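Local atomic coordinates of virulence protein vsdE (Salmonella enterica, PDB entry 5LQ6), a protein that acts as a cysteine hydrolase, probably of papain-like fold, and as a Salmonella effector suppresses immune responses and contributes to virulence. Residues Asn127-Val132 / Glu198-Phe203; Ala152-Tyr155 / Gly161-Arg164. The protein carries 4 engineered substitutions. All blocks are in the same frame, centred on the assembly; numbering follows the deposited sequence.

Both contacts lie away from the middle of the chain and are partly buried, but their chemistry differs. Contact 1 joins the start of helix 129-143 to helix 196-200 through side chains: an isoleucine pair inside and a lysine-aspartate salt bridge outside. Contact 2 joins neighbouring strands of one hairpin, 147-157 and 163-172, and rests on backbone bonds. It is nested within the chain loop that contact 1 closes. Their centres are 11 Å apart and they touch. Phe203 CE1 of contact 1 packs 3.4 Å from Ala152 CB of contact 2, and the rings of His202 and Tyr155 meet beside it.

Contact 1: residues Asn127-Val132 / Glu198-Phe203; sequences NSIDEV and EIKKHF
Ile129 and Ile199 form the inner side of this contact, and Asp130 and Lys200 the outer side. Ile129 CG1 meets Ile199 CG2 at 4.0 Å, with the two side chains crossing at about a right angle. Both are buried, and both also touch Phe167 of strand 163-172. Ile129 holds its CG1 anti to the backbone N (chi1 -163°), and its other branch, CG2, faces Lys200. The tightest spot is there: Ile129 CG2 lies 3.3 Å from Lys200 CG, closer than usual for two carbons.

Beyond this point the contact becomes polar and looser. The lysine chain bends at its third torsion (chi3 75°) and brings the ammonium group to the aspartate. Lys200 NZ bonds Asp130 OD1 at 3.1 Å, approaching on the syn side and 17° out of the carboxylate plane. A second bond, to Asp130 OD2 at 3.2 Å, is weak. Lys200 is exposed, so solvent probably screens the salt bridge.

Ser128 is the N-cap of the helix that carries Ile129 and Asp130. Its OG accepts from Glu131 N at 3.0 Å. A further side-chain bond runs from Ser128 OG to the anti lone pair of Glu131 OE1. The whole is a capped helix N-terminus packed against a second, short helix, with an apolar pair beneath a surface salt bridge.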
loop_
_atom_site.group_PDB
_atom_site.type_symbol
_atom_site.label_atom_id
_atom_site.label_comp_id
_atom_site.label_asym_id
_atom_site.label_seq_id
_atom_site.Cartn_x
_atom_site.Cartn_y
_atom_site.Cartn_z
ATOM N N ASN A 127 -8.437 1.078 15.699
ATOM C CA ASN A 127 -7.982 2.115 16.561
ATOM C C ASN A 127 -6.503 2.123 16.884
ATOM O O ASN A 127 -6.022 3.003 17.610
ATOM C CB ASN A 127 -8.710 1.998 17.903
ATOM C CG ASN A 127 -10.169 2.289 17.793
ATOM O OD1 ASN A 127 -10.551 3.211 17.088
ATOM N ND2 ASN A 127 -10.992 1.535 18.507
ATOM N N SER A 128 -5.719 1.170 16.361
ATOM C CA SER A 128 -4.314 1.101 16.654
ATOM C C SER A 128 -3.626 0.232 15.620
ATOM O O SER A 128 -4.238 -0.624 14.978
ATOM C CB SER A 128 -4.047 0.542 18.086
ATOM O OG SER A 128 -4.400 -0.800 18.111
ATOM N N ILE A 129 -2.329 0.448 15.459
ATOM C CA ILE A 129 -1.532 -0.408 14.575
ATOM C C ILE A 129 -1.481 -1.830 15.093
ATOM O O ILE A 129 -1.450 -2.777 14.348
ATOM C CB ILE A 129 -0.172 0.291 14.306
ATOM C CG1 ILE A 129 0.523 -0.322 13.067
ATOM C CG2 ILE A 129 0.688 0.197 15.504
ATOM C CD1 ILE A 129 -0.166 0.007 11.796
ATOM N N ASP A 130 -1.573 -2.019 16.417
ATOM C CA ASP A 130 -1.664 -3.338 16.984
ATOM C C ASP A 130 -2.902 -4.072 16.537
ATOM O O ASP A 130 -2.910 -5.271 16.246
ATOM C CB ASP A 130 -1.647 -3.240 18.536
ATOM C CG ASP A 130 -0.528 -2.359 19.034
ATOM O OD1 ASP A 130 -0.652 -1.061 18.956
ATOM O OD2 ASP A 130 0.479 -2.977 19.408
ATOM N N GLU A 131 -4.007 -3.347 16.497
ATOM C CA GLU A 131 -5.261 -3.922 16.024
ATOM C C GLU A 131 -5.239 -4.205 14.531
ATOM O O GLU A 131 -5.838 -5.186 14.069
ATOM C CB GLU A 131 -6.364 -3.006 16.435
ATOM C CG GLU A 131 -6.589 -3.137 17.942
ATOM C CD GLU A 131 -7.526 -2.105 18.500
ATOM O OE1 GLU A 131 -7.029 -0.999 18.752
ATOM O OE2 GLU A 131 -8.740 -2.431 18.729
ATOM N N VAL A 132 -4.585 -3.336 13.766
ATOM C CA VAL A 132 -4.329 -3.622 12.355
ATOM C C VAL A 132 -3.593 -4.949 12.202
ATOM O O VAL A 132 -4.001 -5.798 11.381
ATOM C CB VAL A 132 -3.540 -2.498 11.711
ATOM C CG1 VAL A 132 -3.074 -2.904 10.308
ATOM C CG2 VAL A 132 -4.353 -1.202 11.623
ATOM N N GLU A 198 8.742 0.112 15.795
ATOM C CA GLU A 198 9.258 1.288 15.121
ATOM C C GLU A 198 8.116 2.073 14.517
ATOM O O GLU A 198 8.082 3.304 14.637
ATOM C CB GLU A 198 10.252 0.862 14.019
ATOM C CG GLU A 198 11.594 0.522 14.608
ATOM C CD GLU A 198 12.485 -0.261 13.704
ATOM O OE1 GLU A 198 12.080 -0.671 12.593
ATOM O OE2 GLU A 198 13.640 -0.487 14.084
ATOM N N ILE A 199 7.182 1.426 13.820
ATOM C CA ILE A 199 6.129 2.177 13.179
ATOM C C ILE A 199 5.189 2.835 14.196
ATOM O O ILE A 199 4.656 3.914 13.941
ATOM C CB ILE A 199 5.426 1.301 12.121
ATOM C CG1 ILE A 199 4.816 2.206 11.035
ATOM C CG2 ILE A 199 4.478 0.337 12.779
ATOM C CD1 ILE A 199 4.227 1.446 9.880
ATOM N N LYS A 200 5.017 2.214 15.336
ATOM C CA LYS A 200 4.197 2.780 16.430
ATOM C C LYS A 200 4.707 4.140 16.891
ATOM O O LYS A 200 3.898 4.956 17.383
ATOM C CB LYS A 200 4.149 1.847 17.642
ATOM C CG LYS A 200 3.265 0.643 17.469
ATOM C CD LYS A 200 3.093 -0.197 18.723
ATOM C CE LYS A 200 2.158 0.513 19.695
ATOM N NZ LYS A 200 1.774 -0.411 20.781
ATOM N N LYS A 201 5.999 4.417 16.735
ATOM C CA LYS A 201 6.581 5.727 17.063
ATOM C C LYS A 201 5.963 6.845 16.286
ATOM O O LYS A 201 5.982 7.980 16.735
ATOM C CB LYS A 201 8.102 5.753 16.815
ATOM C CG LYS A 201 8.901 4.737 17.610
ATOM C CD LYS A 201 8.668 4.786 19.084
ATOM C CE LYS A 201 9.616 3.815 19.812
ATOM N NZ LYS A 201 10.927 3.623 19.094
ATOM N N HIS A 202 5.376 6.536 15.129
ATOM C CA HIS A 202 4.800 7.550 14.264
ATOM C C HIS A 202 3.326 7.807 14.570
ATOM O O HIS A 202 2.700 8.589 13.839
ATOM C CB HIS A 202 4.961 7.181 12.804
ATOM C CG HIS A 202 6.360 6.903 12.425
ATOM N ND1 HIS A 202 7.358 7.832 12.611
ATOM C CD2 HIS A 202 6.936 5.822 11.847
ATOM C CE1 HIS A 202 8.502 7.312 12.208
ATOM N NE2 HIS A 202 8.262 6.111 11.724
ATOM N N PHE A 203 2.802 7.215 15.637
ATOM C CA PHE A 203 1.406 7.489 16.050
ATOM C C PHE A 203 1.303 7.871 17.518
ATOM O O PHE A 203 2.013 7.340 18.352
ATOM C CB PHE A 203 0.543 6.270 15.750
ATOM C CG PHE A 203 0.561 5.881 14.317
ATOM C CD1 PHE A 203 -0.210 6.582 13.387
ATOM C CD2 PHE A 203 1.344 4.839 13.900
ATOM C CE1 PHE A 203 -0.197 6.216 12.080
ATOM C CE2 PHE A 203 1.380 4.484 12.544
ATOM C CZ PHE A 203 0.639 5.206 11.654
#

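Contact 2: residues Ala152-Tyr155 / Gly161-Arg164; sequences AENY and GESR. Engineered in segment 161-164: Ser163 (natural residue Cys).
Gly161 and Tyr155 bring their carbonyl oxygens within 3.2 Å of each other where the second segment begins. Both are acceptors, so no bond joins them. At the backbone angles of Gly161 a CB would be jammed against the preceding carbonyl O.

Glu162 follows at a corner of the chain. Its CA-H points to Tyr155 O at 3.3 Å, and its extended side chain runs past Asn154. Amide and carboxylate planes are 45° apart there, and Asn154 OD1 and Glu162 OE1, two acceptors, stay 3.4 Å apart. The other carboxylate oxygen, OE2, is hydrogen-bonded to Ser206.

Ser163, an engineered replacement of cysteine, makes the main link. Its N donates to Tyr155 O at 2.8 Å, tilted 27° from the carbonyl plane. The return bond, from Tyr155 N to Ser163 O at 2.9 Å, is weak. Ser163 OG sits between its own N and carbonyl carbon (chi1 41°), within reach of both Gly161 O and Tyr155 O.

Arg164 ends the segment. Its CA-H meets Ala152 O at 3.3 Å, while its guanidinium forms a salt bridge with Asp166.

Tyr155 also stacks on His165 and touches Asp185. With Cys76, these two probably form a Cys-His-Asp triad, consistent with a papain-like cysteine hydrolase. The contact is thus an antiparallel hairpin end with one hydrogen-bonded pair, Tyr155 and Ser163, beside the probable catalytic histidine.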
loop_
_atom_site.group_PDB
_atom_site.type_symbol
_atom_site.label_atom_id
_atom_site.label_comp_id
_atom_site.label_asym_id
_atom_site.label_seq_id
_atom_site.Cartn_x
_atom_site.Cartn_y
_atom_site.Cartn_z
ATOM N N ALA A 152 -3.617 5.447 7.433
ATOM C CA ALA A 152 -3.608 5.995 8.782
ATOM C C ALA A 152 -4.010 7.449 8.722
ATOM O O ALA A 152 -3.599 8.211 7.855
ATOM C CB ALA A 152 -2.272 5.843 9.386
ATOM N N GLU A 153 -4.836 7.867 9.673
ATOM C CA GLU A 153 -5.209 9.258 9.716
ATOM C C GLU A 153 -4.248 10.223 10.349
ATOM O O GLU A 153 -4.197 11.379 9.956
ATOM C CB GLU A 153 -6.586 9.391 10.357
ATOM C CG GLU A 153 -7.679 8.984 9.367
ATOM C CD GLU A 153 -8.194 10.131 8.513
ATOM O OE1 GLU A 153 -7.380 11.006 8.099
ATOM O OE2 GLU A 153 -9.426 10.148 8.270
ATOM N N ASN A 154 -3.540 9.806 11.346
ATOM C CA ASN A 154 -2.721 10.765 12.127
ATOM C C ASN A 154 -1.301 10.292 12.261
ATOM O O ASN A 154 -0.685 10.291 13.319
ATOM C CB ASN A 154 -3.385 10.989 13.497
ATOM C CG ASN A 154 -4.604 11.929 13.409
ATOM O OD1 ASN A 154 -4.529 12.992 12.822
ATOM N ND2 ASN A 154 -5.705 11.518 13.981
ATOM N N TYR A 155 -0.757 9.883 11.125
ATOM C CA TYR A 155 0.657 9.511 11.049
ATOM C C TYR A 155 1.543 10.759 11.218
ATOM O O TYR A 155 1.282 11.757 10.576
ATOM C CB TYR A 155 0.924 8.896 9.676
ATOM C CG TYR A 155 2.365 8.500 9.378
ATOM C CD1 TYR A 155 2.877 7.286 9.766
ATOM C CD2 TYR A 155 3.217 9.382 8.687
ATOM C CE1 TYR A 155 4.197 6.933 9.461
ATOM C CE2 TYR A 155 4.524 9.070 8.403
ATOM C CZ TYR A 155 5.016 7.849 8.787
ATOM O OH TYR A 155 6.339 7.505 8.516
ATOM N N GLY A 161 3.904 16.909 10.788
ATOM C CA GLY A 161 3.192 16.343 11.863
ATOM C C GLY A 161 2.067 15.411 11.394
ATOM O O GLY A 161 2.168 14.797 10.330
ATOM N N GLU A 162 1.055 15.309 12.212
ATOM C CA GLU A 162 -0.086 14.367 12.006
ATOM C C GLU A 162 -0.693 14.593 10.648
ATOM O O GLU A 162 -1.111 15.715 10.294
ATOM C CB GLU A 162 -1.124 14.501 13.116
ATOM C CG GLU A 162 -0.654 13.898 14.417
ATOM C CD GLU A 162 -1.675 13.981 15.550
ATOM O OE1 GLU A 162 -2.799 14.447 15.310
ATOM O OE2 GLU A 162 -1.323 13.556 16.672
ATOM N N SER A 163 -0.807 13.526 9.863
ATOM C CA SER A 163 -1.269 13.628 8.527
ATOM C C SER A 163 -1.726 12.236 8.020
ATOM O O SER A 163 -1.371 11.220 8.587
ATOM C CB SER A 163 -0.187 14.173 7.589
ATOM O OG SER A 163 1.058 13.594 7.901
ATOM N N ARG A 164 -2.463 12.232 6.931
ATOM C CA ARG A 164 -2.896 10.995 6.300
ATOM C C ARG A 164 -1.677 10.349 5.678
ATOM O O ARG A 164 -0.883 11.013 5.004
ATOM C CB ARG A 164 -3.899 11.294 5.200
ATOM C CG ARG A 164 -4.078 10.141 4.199
ATOM C CD ARG A 164 -5.213 9.224 4.470
ATOM N NE ARG A 164 -5.210 8.107 3.505
ATOM C CZ ARG A 164 -5.578 8.178 2.222
ATOM N NH1 ARG A 164 -5.907 9.338 1.643
ATOM N NH2 ARG A 164 -5.631 7.076 1.502
#